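Local atomic coordinates of glycosyltransferase Gtf1 (Streptococcus pneumoniae, PDB entry 4PQG), a protein that is a bacterial glycosyltransferase with a GT-B fold and an extended antiparallel beta-sheet domain, and holds uridine-5'-diphosphate in this model. Residues T180-I185 with Y195-K200; L331-R336 with L360-Y365; A251-E256 with E292-Q297; V313-S318 with F492-I497. All blocks are in the same frame, centred on the assembly; numbering follows the deposited sequence.

Contact 1 stands apart, in the extended beta-sheet domain. Its nearest atoms are about 26 Å from contact 2, 27 Å from contact 3 and 28 Å from contact 4. The other three gather round the bound groups. Contact 2 reaches UDP through Arg336 and Tyr365. Contacts 3 and 4 both touch NAG, through Ala251 and Val313, and their nearest atoms are about 8 Å apart. Contact 2 approaches contact 3 to about 7 Å and contact 4 to about 12 Å between nearest atoms. Contact 2 is nested along the chain within the loop closed by contact 4, whose segment 313-318 precedes strand 330-334 and whose segment 492-497 enters the last helix.

Contact 1: residues T180-I185 with Y195-K200; sequences TPVYDI and YHFKDK
Tyr183 and Phe197 run alongside each other, their ring planes only 4° apart. The Tyr183 chain can be followed outward. CB sits over the centre of the Phe197 ring, 3.5 Å from its centroid, a CH-pi contact. CG meets Phe197 CZ at 3.6 Å, and CD1 and CD2 also lie near that end of the ring. Because CB, not the tyrosine ring, is over the centre, the rings barely overlap. At chi1 70° the ring is set above its own backbone and follows Phe197. CE1 comes within 4.4 Å of Tyr195 CD1. At the tip, OH is hydrogen-bonded to Tyr74 O. Beyond Tyr183, Ile185 CG1 packs on Tyr195 CD1 at 3.7 Å.

Asp184 and His196 form the hydrogen-bonded pair, with His196 N to Asp184 O the shorter bond at 2.7 Å. Lys198 NZ makes a salt bridge to Asp184 OD2, 3.2 Å, on the syn side but somewhat out of the carboxylate plane. A water links Lys198 NZ to Asp184 OD1, which also bonds Thr173 OG1. On its other edge strand 181-188 carries a classic beta bulge, Val182 and Tyr183 both facing Phe174 of strand 166-175. The contact itself belongs to the antiparallel hairpin of strands 181-188 and 191-196.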
# COMPACT_ATOMS: atom_id res chain seq x y z
N THR A 180 11.62 -17.47 -25.36
CA THR A 180 10.41 -18.09 -25.89
C THR A 180 9.16 -17.58 -25.15
O THR A 180 9.17 -17.44 -23.94
CB THR A 180 10.47 -19.64 -25.85
OG1 THR A 180 10.62 -20.10 -24.51
CG2 THR A 180 11.64 -20.16 -26.67
N PRO A 181 8.07 -17.31 -25.90
CA PRO A 181 6.84 -16.84 -25.27
C PRO A 181 6.17 -17.95 -24.51
O PRO A 181 6.23 -19.10 -24.95
CB PRO A 181 5.96 -16.44 -26.47
CG PRO A 181 6.48 -17.25 -27.61
CD PRO A 181 7.98 -17.28 -27.38
N VAL A 182 5.55 -17.62 -23.38
CA VAL A 182 4.79 -18.57 -22.60
C VAL A 182 3.30 -18.41 -22.92
O VAL A 182 2.60 -19.40 -23.14
CB VAL A 182 4.98 -18.39 -21.09
CG1 VAL A 182 4.09 -19.35 -20.31
CG2 VAL A 182 6.44 -18.60 -20.73
N TYR A 183 2.82 -17.17 -22.92
CA TYR A 183 1.40 -16.95 -23.19
C TYR A 183 1.16 -15.55 -23.74
O TYR A 183 2.00 -14.67 -23.53
CB TYR A 183 0.56 -17.22 -21.93
CG TYR A 183 0.71 -16.21 -20.80
CD1 TYR A 183 -0.21 -15.16 -20.64
CD2 TYR A 183 1.75 -16.32 -19.88
CE1 TYR A 183 -0.09 -14.25 -19.57
CE2 TYR A 183 1.89 -15.41 -18.82
CZ TYR A 183 0.96 -14.39 -18.67
OH TYR A 183 1.09 -13.50 -17.62
N ASP A 184 0.04 -15.37 -24.43
CA ASP A 184 -0.35 -14.07 -24.99
C ASP A 184 -1.65 -13.65 -24.33
O ASP A 184 -2.50 -14.48 -24.04
CB ASP A 184 -0.57 -14.14 -26.51
CG ASP A 184 0.57 -14.84 -27.24
OD1 ASP A 184 1.75 -14.44 -27.03
OD2 ASP A 184 0.29 -15.80 -28.03
N ILE A 185 -1.82 -12.35 -24.10
CA ILE A 185 -3.11 -11.87 -23.63
C ILE A 185 -3.65 -11.03 -24.76
O ILE A 185 -3.00 -10.09 -25.19
CB ILE A 185 -3.02 -11.02 -22.34
CG1 ILE A 185 -2.16 -11.73 -21.27
CG2 ILE A 185 -4.43 -10.68 -21.85
CD1 ILE A 185 -1.79 -10.84 -20.08
N TYR A 195 -6.39 -15.39 -22.64
CA TYR A 195 -5.01 -15.71 -22.29
C TYR A 195 -4.65 -17.00 -22.98
O TYR A 195 -5.14 -18.08 -22.60
CB TYR A 195 -4.85 -15.92 -20.78
CG TYR A 195 -5.35 -14.78 -19.93
CD1 TYR A 195 -4.45 -13.90 -19.30
CD2 TYR A 195 -6.73 -14.58 -19.73
CE1 TYR A 195 -4.90 -12.86 -18.52
CE2 TYR A 195 -7.19 -13.53 -18.93
CZ TYR A 195 -6.26 -12.67 -18.33
OH TYR A 195 -6.66 -11.64 -17.54
N HIS A 196 -3.82 -16.89 -24.01
CA HIS A 196 -3.58 -18.02 -24.89
C HIS A 196 -2.29 -18.66 -24.47
O HIS A 196 -1.22 -18.08 -24.66
CB HIS A 196 -3.54 -17.59 -26.36
CG HIS A 196 -3.66 -18.75 -27.33
ND1 HIS A 196 -2.87 -19.85 -27.27
CD2 HIS A 196 -4.53 -18.96 -28.41
CE1 HIS A 196 -3.22 -20.71 -28.24
NE2 HIS A 196 -4.23 -20.16 -28.95
N PHE A 197 -2.39 -19.86 -23.89
CA PHE A 197 -1.20 -20.57 -23.42
C PHE A 197 -0.59 -21.56 -24.42
O PHE A 197 0.20 -22.42 -24.03
CB PHE A 197 -1.45 -21.25 -22.07
CG PHE A 197 -1.26 -20.34 -20.90
CD1 PHE A 197 -0.16 -20.47 -20.07
CD2 PHE A 197 -2.20 -19.33 -20.63
CE1 PHE A 197 0.02 -19.63 -18.97
CE2 PHE A 197 -2.02 -18.49 -19.53
CZ PHE A 197 -0.92 -18.64 -18.70
N LYS A 198 -0.94 -21.41 -25.70
CA LYS A 198 -0.38 -22.18 -26.82
C LYS A 198 -1.06 -23.54 -26.94
O LYS A 198 -1.59 -23.87 -28.01
CB LYS A 198 1.17 -22.32 -26.80
CG LYS A 198 1.99 -21.05 -26.46
CD LYS A 198 1.73 -19.91 -27.43
CE LYS A 198 2.76 -18.80 -27.29
NZ LYS A 198 2.69 -17.89 -28.47
N ASP A 199 -1.08 -24.31 -25.84
CA ASP A 199 -1.78 -25.60 -25.80
C ASP A 199 -3.14 -25.56 -25.08
O ASP A 199 -3.84 -26.59 -24.95
CB ASP A 199 -0.88 -26.69 -25.21
CG ASP A 199 -0.49 -26.43 -23.76
OD1 ASP A 199 -0.96 -25.45 -23.12
OD2 ASP A 199 0.31 -27.24 -23.24
N LYS A 200 -3.52 -24.37 -24.59
CA LYS A 200 -4.79 -24.19 -23.89
C LYS A 200 -5.09 -22.70 -23.84
O LYS A 200 -4.22 -21.88 -24.11
CB LYS A 200 -4.74 -24.78 -22.47
CG LYS A 200 -3.70 -24.12 -21.57
CD LYS A 200 -3.82 -24.52 -20.11
CE LYS A 200 -3.39 -25.96 -19.88
NZ LYS A 200 -1.93 -26.07 -20.12
O HOH W 1 2.83 -21.88 -22.81
O HOH W 2 3.61 -15.24 -28.64

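Contact 2: residues L331-R336 with L360-Y365; sequences LITASR and LTFDIY. With UDP (uridine-5'-diphosphate), chain C.
Thr333 and Phe362 mark the tightly packed side of this parallel strand pair. Thr333 CG2 lies 3.6 Å from Phe362 CZ. Phe362 CG is anti to the backbone N (chi1 -179°), and its ring edge is laid against the backbone of Leu331 and Ile332. Ile364 CG1 covers one face of that ring, 3.6 Å above its plane. Leu331 CD1 meets Leu360 CD2 at 3.8 Å on the same side. Helix 343-353 packs on Phe362 and Ile364, as expected of a beta-alpha-beta unit. Thr333 OG1 is buried and is hydrogen-bonded to Leu406 O.

On the other side of the sheet, Ile332 CD1 reaches Tyr365 CE2 at 3.8 Å, and Tyr365 OH is hydrogen-bonded to Tyr402 OH. Backbone bonds run the length of the pair. The straightest is Tyr365 N to Thr333 O, 3.0 Å, at 175°.

The margin at Thr361 and Asp363 is more open, and both are partly exposed. A water there donates to Leu331 O at 2.8 Å and also to Thr361 OG1. Asp363 OD2 is hydrogen-bonded to Tyr402 OH. The C-terminal ends of the strands lead to UDP instead. Tyr365 CB lies near UDP O4. Arg336 turns away from the partner strand and is bent at chi3. Its NE bonds UDP O2B at 2.9 Å, and NH2 bonds UDP O1B at 2.8 Å, both nearly straight. The phosphate thus meets the guanidinium edge in plane. Glu340 makes a salt bridge to the same NH2. The paired bonds fix the rotation of the guanidinium, and its positive charge probably offsets the negative charge of the terminal phosphate.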
# COMPACT_ATOMS: atom_id res chain seq x y z
N LEU A 331 5.84 20.14 14.23
CA LEU A 331 4.69 19.25 14.09
C LEU A 331 4.84 18.36 12.84
O LEU A 331 5.46 18.76 11.86
CB LEU A 331 3.38 20.07 14.03
CG LEU A 331 3.16 21.11 15.15
CD1 LEU A 331 1.94 21.97 14.87
CD2 LEU A 331 3.04 20.46 16.51
N ILE A 332 4.27 17.17 12.90
CA ILE A 332 4.36 16.22 11.78
C ILE A 332 3.01 15.50 11.55
O ILE A 332 2.25 15.29 12.50
CB ILE A 332 5.56 15.24 11.96
CG1 ILE A 332 5.68 14.27 10.78
CG2 ILE A 332 5.48 14.51 13.30
CD1 ILE A 332 6.83 13.28 10.91
N THR A 333 2.70 15.20 10.29
CA THR A 333 1.68 14.22 9.93
C THR A 333 2.20 13.39 8.77
O THR A 333 3.08 13.84 8.02
CB THR A 333 0.29 14.83 9.63
OG1 THR A 333 -0.70 13.80 9.71
CG2 THR A 333 0.22 15.45 8.25
N ALA A 334 1.71 12.16 8.64
CA ALA A 334 2.22 11.23 7.63
C ALA A 334 1.07 10.37 7.15
O ALA A 334 0.53 9.56 7.90
CB ALA A 334 3.37 10.38 8.17
N SER A 335 0.68 10.58 5.89
CA SER A 335 -0.44 9.86 5.30
C SER A 335 -0.51 10.07 3.80
O SER A 335 0.08 11.02 3.24
CB SER A 335 -1.78 10.29 5.94
OG SER A 335 -2.19 11.58 5.50
N ARG A 336 -1.24 9.18 3.13
CA ARG A 336 -1.77 9.51 1.82
C ARG A 336 -2.41 10.90 1.90
O ARG A 336 -3.09 11.24 2.88
CB ARG A 336 -2.82 8.49 1.38
CG ARG A 336 -2.29 7.07 1.20
CD ARG A 336 -3.43 6.09 0.94
NE ARG A 336 -4.23 5.87 2.15
CZ ARG A 336 -5.51 6.18 2.27
NH1 ARG A 336 -6.18 6.74 1.26
NH2 ARG A 336 -6.14 5.94 3.42
N LEU A 360 6.13 27.58 15.56
CA LEU A 360 5.51 26.37 15.01
C LEU A 360 5.93 26.04 13.59
O LEU A 360 5.91 26.91 12.72
CB LEU A 360 3.98 26.50 15.03
CG LEU A 360 3.25 26.07 16.28
CD1 LEU A 360 1.75 26.08 15.99
CD2 LEU A 360 3.72 24.69 16.75
N THR A 361 6.31 24.78 13.36
CA THR A 361 6.41 24.25 11.99
C THR A 361 5.59 22.97 11.84
O THR A 361 5.26 22.32 12.83
CB THR A 361 7.84 23.97 11.55
OG1 THR A 361 8.49 23.17 12.55
CG2 THR A 361 8.61 25.28 11.30
N PHE A 362 5.26 22.62 10.60
CA PHE A 362 4.37 21.50 10.29
C PHE A 362 4.84 20.87 8.99
O PHE A 362 4.68 21.47 7.94
CB PHE A 362 2.91 21.99 10.15
CG PHE A 362 1.90 20.89 9.85
CD1 PHE A 362 2.08 19.58 10.32
CD2 PHE A 362 0.73 21.19 9.15
CE1 PHE A 362 1.13 18.59 10.06
CE2 PHE A 362 -0.21 20.20 8.89
CZ PHE A 362 -0.01 18.90 9.35
N ASP A 363 5.44 19.69 9.09
CA ASP A 363 5.87 18.92 7.92
C ASP A 363 4.86 17.83 7.59
O ASP A 363 4.40 17.11 8.48
CB ASP A 363 7.27 18.33 8.14
CG ASP A 363 8.38 19.36 7.95
OD1 ASP A 363 8.12 20.43 7.33
OD2 ASP A 363 9.50 19.10 8.42
N ILE A 364 4.51 17.74 6.30
CA ILE A 364 3.48 16.83 5.82
C ILE A 364 4.10 15.79 4.88
O ILE A 364 4.55 16.12 3.79
CB ILE A 364 2.33 17.60 5.10
CG1 ILE A 364 1.61 18.55 6.07
CG2 ILE A 364 1.31 16.64 4.50
CD1 ILE A 364 0.72 19.59 5.39
N TYR A 365 4.14 14.54 5.34
CA TYR A 365 4.71 13.43 4.57
C TYR A 365 3.62 12.63 3.88
O TYR A 365 2.54 12.45 4.42
CB TYR A 365 5.52 12.51 5.49
CG TYR A 365 6.78 13.16 5.99
CD1 TYR A 365 8.00 12.94 5.35
CD2 TYR A 365 6.76 14.01 7.09
CE1 TYR A 365 9.16 13.55 5.79
CE2 TYR A 365 7.92 14.62 7.55
CZ TYR A 365 9.11 14.39 6.88
OH TYR A 365 10.26 15.00 7.34
N1 UDP C . 4.16 6.10 4.79
C2 UDP C . 5.49 6.22 4.34
N3 UDP C . 5.93 7.41 3.96
C4 UDP C . 5.16 8.51 3.97
C5 UDP C . 3.83 8.43 4.41
C6 UDP C . 3.35 7.18 4.82
O2 UDP C . 6.26 5.23 4.31
O4 UDP C . 5.66 9.59 3.60
C1' UDP C . 3.71 4.77 5.25
C2' UDP C . 3.62 4.79 6.78
O2' UDP C . 4.87 4.49 7.44
C3' UDP C . 2.56 3.75 7.11
C4' UDP C . 1.70 3.70 5.85
O4' UDP C . 2.38 4.46 4.84
O3' UDP C . 3.15 2.47 7.33
C5' UDP C . 0.31 4.32 6.06
O5' UDP C . -0.45 3.45 6.87
PA UDP C . -1.68 3.99 7.75
O1A UDP C . -2.30 2.82 8.47
O2A UDP C . -1.16 5.15 8.56
O3A UDP C . -2.69 4.74 6.74
PB UDP C . -3.54 4.19 5.48
O1B UDP C . -4.88 4.87 5.64
O2B UDP C . -2.75 4.63 4.26
O3B UDP C . -3.65 2.69 5.67
O HOH W 3 7.71 20.37 11.61

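Contact 3: residues A251-E256 with E292-Q297; sequences AEHYSE and EVLQEQ. With NAG (2-acetamido-2-deoxy-beta-D-glucopyranose), chain D.
Gln297 reaches from its helix to two rings, Tyr254 and His253. Its NE2 lies over the centre of the Tyr254 ring, 3.3 Å above the plane. The amide plane stands 75° to that ring, so the nitrogen end, not the amide face, meets it. This is consistent with an N-H directed at the pi cloud. The His253 ring has Tyr254 CD2 over one face, 3.6 Å above the plane and offset toward the rim. At its edge, in plane, lie Gln297 OE1 and Val293 CG1.

The setting is the Rossmann-like N-terminal half of the GT-B fold. The loop 251-256 follows strand 244-248, and helix 288-301 follows the neighbouring strand 282-285.

His253 NE2 donates to Gln297 OE1 at 2.6 Å. The bond is in the carbonyl plane and close to the ring plane as well. The ring and amide are nonetheless turned 77° against each other. Gln297 CG lies opposite its carbonyl carbon (chi1 -71°) and the chain runs extended beyond, which carries the amide out to both rings. ND1, on the other side of the imidazole, is hydrogen-bonded to Gln290 NE2, so both ring nitrogens are held and the ring's rotation is fixed.

Apolar atoms flank this bond. Val293 CG1 is 3.7 Å from His253 CE1, and Leu294 CD1 is 3.6 Å from His253 CD2. Phe274 of helix 271-275 touches both His253 and Leu294. Glu252 OE2 accepts from His253 N through its anti lone pair and also bonds Tyr435 OH. At the start of the loop, Ala251 CB touches NAG O7 at 3.4 Å.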
# COMPACT_ATOMS: atom_id res chain seq x y z
N ALA A 251 -9.71 -1.47 7.03
CA ALA A 251 -10.29 -0.17 7.41
C ALA A 251 -11.60 -0.42 8.17
O ALA A 251 -11.94 -1.58 8.47
CB ALA A 251 -10.53 0.64 6.14
N GLU A 252 -12.32 0.66 8.49
CA GLU A 252 -13.70 0.55 8.99
C GLU A 252 -14.51 -0.27 7.98
O GLU A 252 -14.32 -0.12 6.78
CB GLU A 252 -14.29 1.96 9.14
CG GLU A 252 -15.69 2.02 9.74
CD GLU A 252 -15.75 1.42 11.14
OE1 GLU A 252 -15.75 2.19 12.12
OE2 GLU A 252 -15.78 0.18 11.27
N HIS A 253 -15.42 -1.13 8.45
CA HIS A 253 -15.92 -2.22 7.59
C HIS A 253 -17.38 -2.13 7.26
O HIS A 253 -17.94 -3.04 6.64
CB HIS A 253 -15.64 -3.55 8.28
CG HIS A 253 -16.33 -3.65 9.61
ND1 HIS A 253 -15.75 -3.22 10.76
CD2 HIS A 253 -17.63 -4.02 9.93
CE1 HIS A 253 -16.63 -3.35 11.77
NE2 HIS A 253 -17.78 -3.84 11.26
N TYR A 254 -18.03 -1.05 7.68
CA TYR A 254 -19.44 -0.82 7.40
C TYR A 254 -19.70 0.69 7.40
O TYR A 254 -18.87 1.46 7.89
CB TYR A 254 -20.31 -1.53 8.44
CG TYR A 254 -20.43 -0.76 9.74
CD1 TYR A 254 -21.64 -0.12 10.08
CD2 TYR A 254 -19.34 -0.62 10.60
CE1 TYR A 254 -21.75 0.61 11.25
CE2 TYR A 254 -19.45 0.13 11.78
CZ TYR A 254 -20.66 0.73 12.09
OH TYR A 254 -20.79 1.45 13.25
N SER A 255 -20.83 1.12 6.85
CA SER A 255 -21.19 2.53 6.84
C SER A 255 -22.23 2.82 7.90
O SER A 255 -23.39 2.37 7.84
CB SER A 255 -21.69 2.97 5.47
OG SER A 255 -20.66 2.78 4.50
N GLU A 256 -21.78 3.57 8.90
CA GLU A 256 -22.62 3.92 10.02
C GLU A 256 -23.84 4.73 9.58
O GLU A 256 -24.95 4.44 10.01
CB GLU A 256 -21.82 4.70 11.06
CG GLU A 256 -22.48 4.70 12.42
CD GLU A 256 -21.68 5.42 13.48
OE1 GLU A 256 -20.67 6.08 13.16
OE2 GLU A 256 -22.08 5.32 14.67
N GLU A 292 -15.17 -6.79 18.40
CA GLU A 292 -16.48 -6.87 19.05
C GLU A 292 -17.61 -6.31 18.18
O GLU A 292 -18.70 -6.90 18.10
CB GLU A 292 -16.45 -6.13 20.39
CG GLU A 292 -15.40 -6.67 21.36
CD GLU A 292 -15.11 -5.71 22.50
OE1 GLU A 292 -16.04 -4.99 22.92
OE2 GLU A 292 -13.95 -5.69 22.98
N VAL A 293 -17.35 -5.17 17.55
CA VAL A 293 -18.32 -4.56 16.62
C VAL A 293 -18.71 -5.54 15.52
O VAL A 293 -19.89 -5.81 15.30
CB VAL A 293 -17.76 -3.25 16.01
CG1 VAL A 293 -18.59 -2.82 14.81
CG2 VAL A 293 -17.73 -2.15 17.06
N LEU A 294 -17.71 -6.10 14.86
CA LEU A 294 -17.95 -7.02 13.75
C LEU A 294 -18.68 -8.27 14.23
O LEU A 294 -19.64 -8.71 13.60
CB LEU A 294 -16.64 -7.38 13.05
CG LEU A 294 -16.71 -8.19 11.74
CD1 LEU A 294 -17.60 -7.54 10.69
CD2 LEU A 294 -15.30 -8.43 11.20
N GLN A 295 -18.22 -8.84 15.35
CA GLN A 295 -18.89 -10.04 15.89
C GLN A 295 -20.39 -9.79 16.09
O GLN A 295 -21.23 -10.56 15.60
CB GLN A 295 -18.22 -10.54 17.18
CG GLN A 295 -18.59 -11.98 17.50
CD GLN A 295 -17.86 -12.97 16.60
OE1 GLN A 295 -16.65 -13.10 16.69
NE2 GLN A 295 -18.61 -13.67 15.73
N GLU A 296 -20.72 -8.70 16.78
CA GLU A 296 -22.11 -8.29 16.99
C GLU A 296 -22.87 -8.16 15.67
O GLU A 296 -24.04 -8.58 15.58
CB GLU A 296 -22.18 -6.96 17.76
CG GLU A 296 -21.66 -7.04 19.19
CD GLU A 296 -21.56 -5.67 19.88
OE1 GLU A 296 -21.69 -4.63 19.21
OE2 GLU A 296 -21.33 -5.64 21.12
N GLN A 297 -22.24 -7.57 14.66
CA GLN A 297 -22.95 -7.34 13.40
C GLN A 297 -23.21 -8.64 12.65
O GLN A 297 -24.26 -8.80 12.04
CB GLN A 297 -22.23 -6.31 12.53
CG GLN A 297 -22.35 -4.90 13.09
CD GLN A 297 -21.31 -3.96 12.53
OE1 GLN A 297 -20.25 -4.37 12.06
NE2 GLN A 297 -21.62 -2.67 12.58
C1 NAG D . -5.75 1.05 6.22
C2 NAG D . -6.58 1.78 7.27
C3 NAG D . -5.49 1.94 8.34
C4 NAG D . -4.78 0.61 8.65
C5 NAG D . -4.34 -0.10 7.34
C6 NAG D . -3.55 -1.39 7.55
C7 NAG D . -8.15 3.64 7.20
C8 NAG D . -8.39 5.02 6.65
N2 NAG D . -7.00 3.08 6.84
O1 NAG D . -5.87 1.35 4.86
O3 NAG D . -5.98 2.56 9.52
O4 NAG D . -3.64 0.90 9.43
O5 NAG D . -5.53 -0.30 6.58
O6 NAG D . -4.44 -2.33 8.11
O7 NAG D . -8.98 3.09 7.94

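Contact 4: residues V313-S318 with F492-I497; sequences VGSIDS and FLTKEI. With NAG (2-acetamido-2-deoxy-beta-D-glucopyranose), chain D.
Ile316 and Leu493 form a single backbone bridge at the start of the last helix, 494-508. In the GT-B fold this region links the two Rossmann-like halves. Segment 313-318 lies between strand 308-310 of the first sheet and strand 330-334 of the second. The C-terminal helix packs back on helix 24-38 of the first half.

Two backbone hydrogen bonds join the segments. Ile316 N donates to Phe492 O at 2.8 Å, in the carbonyl plane. Thr494 N donates to Ile316 O, also at 2.8 Å, but from well above the carbonyl plane.

The polar side chains centre on Thr494. Its OG1 donates to Asp317 OD1 at 2.6 Å, on the anti lone pair of that oxygen. Thr494 OG1 points back past its own N (chi1 -59°), toward Asp317. Ser315 OG comes to 3.2 Å from the same Thr494 OG1. Leu493 is the N-cap residue, and its N is hydrogen-bonded to Glu496 OE2 in the first turn.

Apolar contacts complete the joint. Leu493 CD2 rests 4.0 Å from Ile316 CB, and Ile497 CG2 packs against Ser315 CB at 3.7 Å. Ile316 also touches Met419 of helix 416-423, while Val313 leads off toward NAG.

Two waters bridge the segments. One links Gly314 O to Phe492 O, weakly at the latter. The other donates to Asp317 O and accepts from Lys495 N at 2.8 Å, so it takes up an N-H of the first helical turn.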
# COMPACT_ATOMS: atom_id res chain seq x y z
N VAL A 313 -1.93 -5.01 12.71
CA VAL A 313 -1.28 -5.04 11.40
C VAL A 313 0.15 -4.52 11.46
O VAL A 313 0.92 -4.67 10.52
CB VAL A 313 -2.07 -4.25 10.31
CG1 VAL A 313 -3.37 -4.96 9.96
CG2 VAL A 313 -2.33 -2.80 10.71
N GLY A 314 0.51 -3.90 12.57
CA GLY A 314 1.88 -3.41 12.73
C GLY A 314 2.38 -3.69 14.13
O GLY A 314 1.59 -3.94 15.04
N SER A 315 3.69 -3.62 14.30
CA SER A 315 4.29 -3.69 15.63
C SER A 315 5.59 -2.91 15.57
O SER A 315 6.08 -2.59 14.49
CB SER A 315 4.52 -5.16 16.03
OG SER A 315 5.35 -5.83 15.08
N ILE A 316 6.15 -2.57 16.73
CA ILE A 316 7.34 -1.74 16.81
C ILE A 316 8.50 -2.64 17.26
O ILE A 316 8.41 -3.30 18.30
CB ILE A 316 7.14 -0.62 17.86
CG1 ILE A 316 6.00 0.32 17.45
CG2 ILE A 316 8.41 0.19 18.05
CD1 ILE A 316 5.43 1.13 18.59
N ASP A 317 9.59 -2.67 16.49
CA ASP A 317 10.72 -3.54 16.85
C ASP A 317 11.29 -3.11 18.20
O ASP A 317 11.37 -3.90 19.13
CB ASP A 317 11.80 -3.55 15.76
CG ASP A 317 11.39 -4.37 14.54
OD1 ASP A 317 10.29 -4.98 14.53
OD2 ASP A 317 12.17 -4.40 13.58
N SER A 318 11.66 -1.83 18.29
CA SER A 318 12.01 -1.22 19.55
C SER A 318 11.56 0.23 19.51
O SER A 318 11.33 0.79 18.44
CB SER A 318 13.52 -1.29 19.79
OG SER A 318 14.23 -0.66 18.74
N PHE A 492 2.85 -2.45 21.99
CA PHE A 492 2.76 -2.75 20.54
C PHE A 492 4.10 -3.23 19.98
O PHE A 492 4.39 -3.05 18.79
CB PHE A 492 2.21 -1.54 19.75
CG PHE A 492 0.79 -1.21 20.10
CD1 PHE A 492 -0.26 -1.78 19.39
CD2 PHE A 492 0.49 -0.39 21.19
CE1 PHE A 492 -1.58 -1.52 19.73
CE2 PHE A 492 -0.82 -0.12 21.54
CZ PHE A 492 -1.86 -0.68 20.81
N LEU A 493 4.91 -3.84 20.84
CA LEU A 493 6.25 -4.26 20.43
C LEU A 493 6.21 -5.57 19.65
O LEU A 493 5.35 -6.41 19.89
CB LEU A 493 7.21 -4.36 21.63
CG LEU A 493 7.56 -3.07 22.38
CD1 LEU A 493 8.48 -3.40 23.56
CD2 LEU A 493 8.21 -2.03 21.47
N THR A 494 7.15 -5.73 18.72
CA THR A 494 7.27 -6.93 17.87
C THR A 494 7.28 -8.25 18.66
O THR A 494 6.61 -9.22 18.28
CB THR A 494 8.51 -6.84 16.95
OG1 THR A 494 8.41 -5.67 16.11
CG2 THR A 494 8.63 -8.08 16.05
N LYS A 495 8.02 -8.28 19.76
CA LYS A 495 8.07 -9.50 20.59
C LYS A 495 6.69 -10.07 20.90
O LYS A 495 6.45 -11.26 20.68
CB LYS A 495 8.91 -9.28 21.85
CG LYS A 495 10.37 -9.05 21.51
CD LYS A 495 11.30 -9.02 22.71
CE LYS A 495 12.72 -8.72 22.26
NZ LYS A 495 13.61 -8.38 23.40
N GLU A 496 5.76 -9.22 21.36
CA GLU A 496 4.37 -9.65 21.58
C GLU A 496 3.69 -10.17 20.30
O GLU A 496 3.00 -11.20 20.33
CB GLU A 496 3.51 -8.51 22.15
CG GLU A 496 3.96 -7.90 23.48
CD GLU A 496 3.35 -6.52 23.73
OE1 GLU A 496 2.19 -6.46 24.24
OE2 GLU A 496 4.01 -5.50 23.43
N ILE A 497 3.87 -9.45 19.19
CA ILE A 497 3.14 -9.78 17.94
C ILE A 497 3.53 -11.14 17.35
O ILE A 497 2.68 -11.86 16.83
CB ILE A 497 3.23 -8.65 16.89
CG1 ILE A 497 1.96 -8.58 16.04
CG2 ILE A 497 4.43 -8.84 15.97
CD1 ILE A 497 0.71 -8.30 16.83
C1 NAG D . -5.75 1.05 6.22
C2 NAG D . -6.58 1.78 7.27
C3 NAG D . -5.49 1.94 8.34
C4 NAG D . -4.78 0.61 8.65
C5 NAG D . -4.34 -0.10 7.34
C6 NAG D . -3.55 -1.39 7.55
C7 NAG D . -8.15 3.64 7.20
C8 NAG D . -8.39 5.02 6.65
N2 NAG D . -7.00 3.08 6.84
O1 NAG D . -5.87 1.35 4.86
O3 NAG D . -5.98 2.56 9.52
O4 NAG D . -3.64 0.90 9.43
O5 NAG D . -5.53 -0.30 6.58
O6 NAG D . -4.44 -2.33 8.11
O7 NAG D . -8.98 3.09 7.94
O HOH W 4 1.68 -4.38 17.78
O HOH W 5 9.98 -6.27 20.17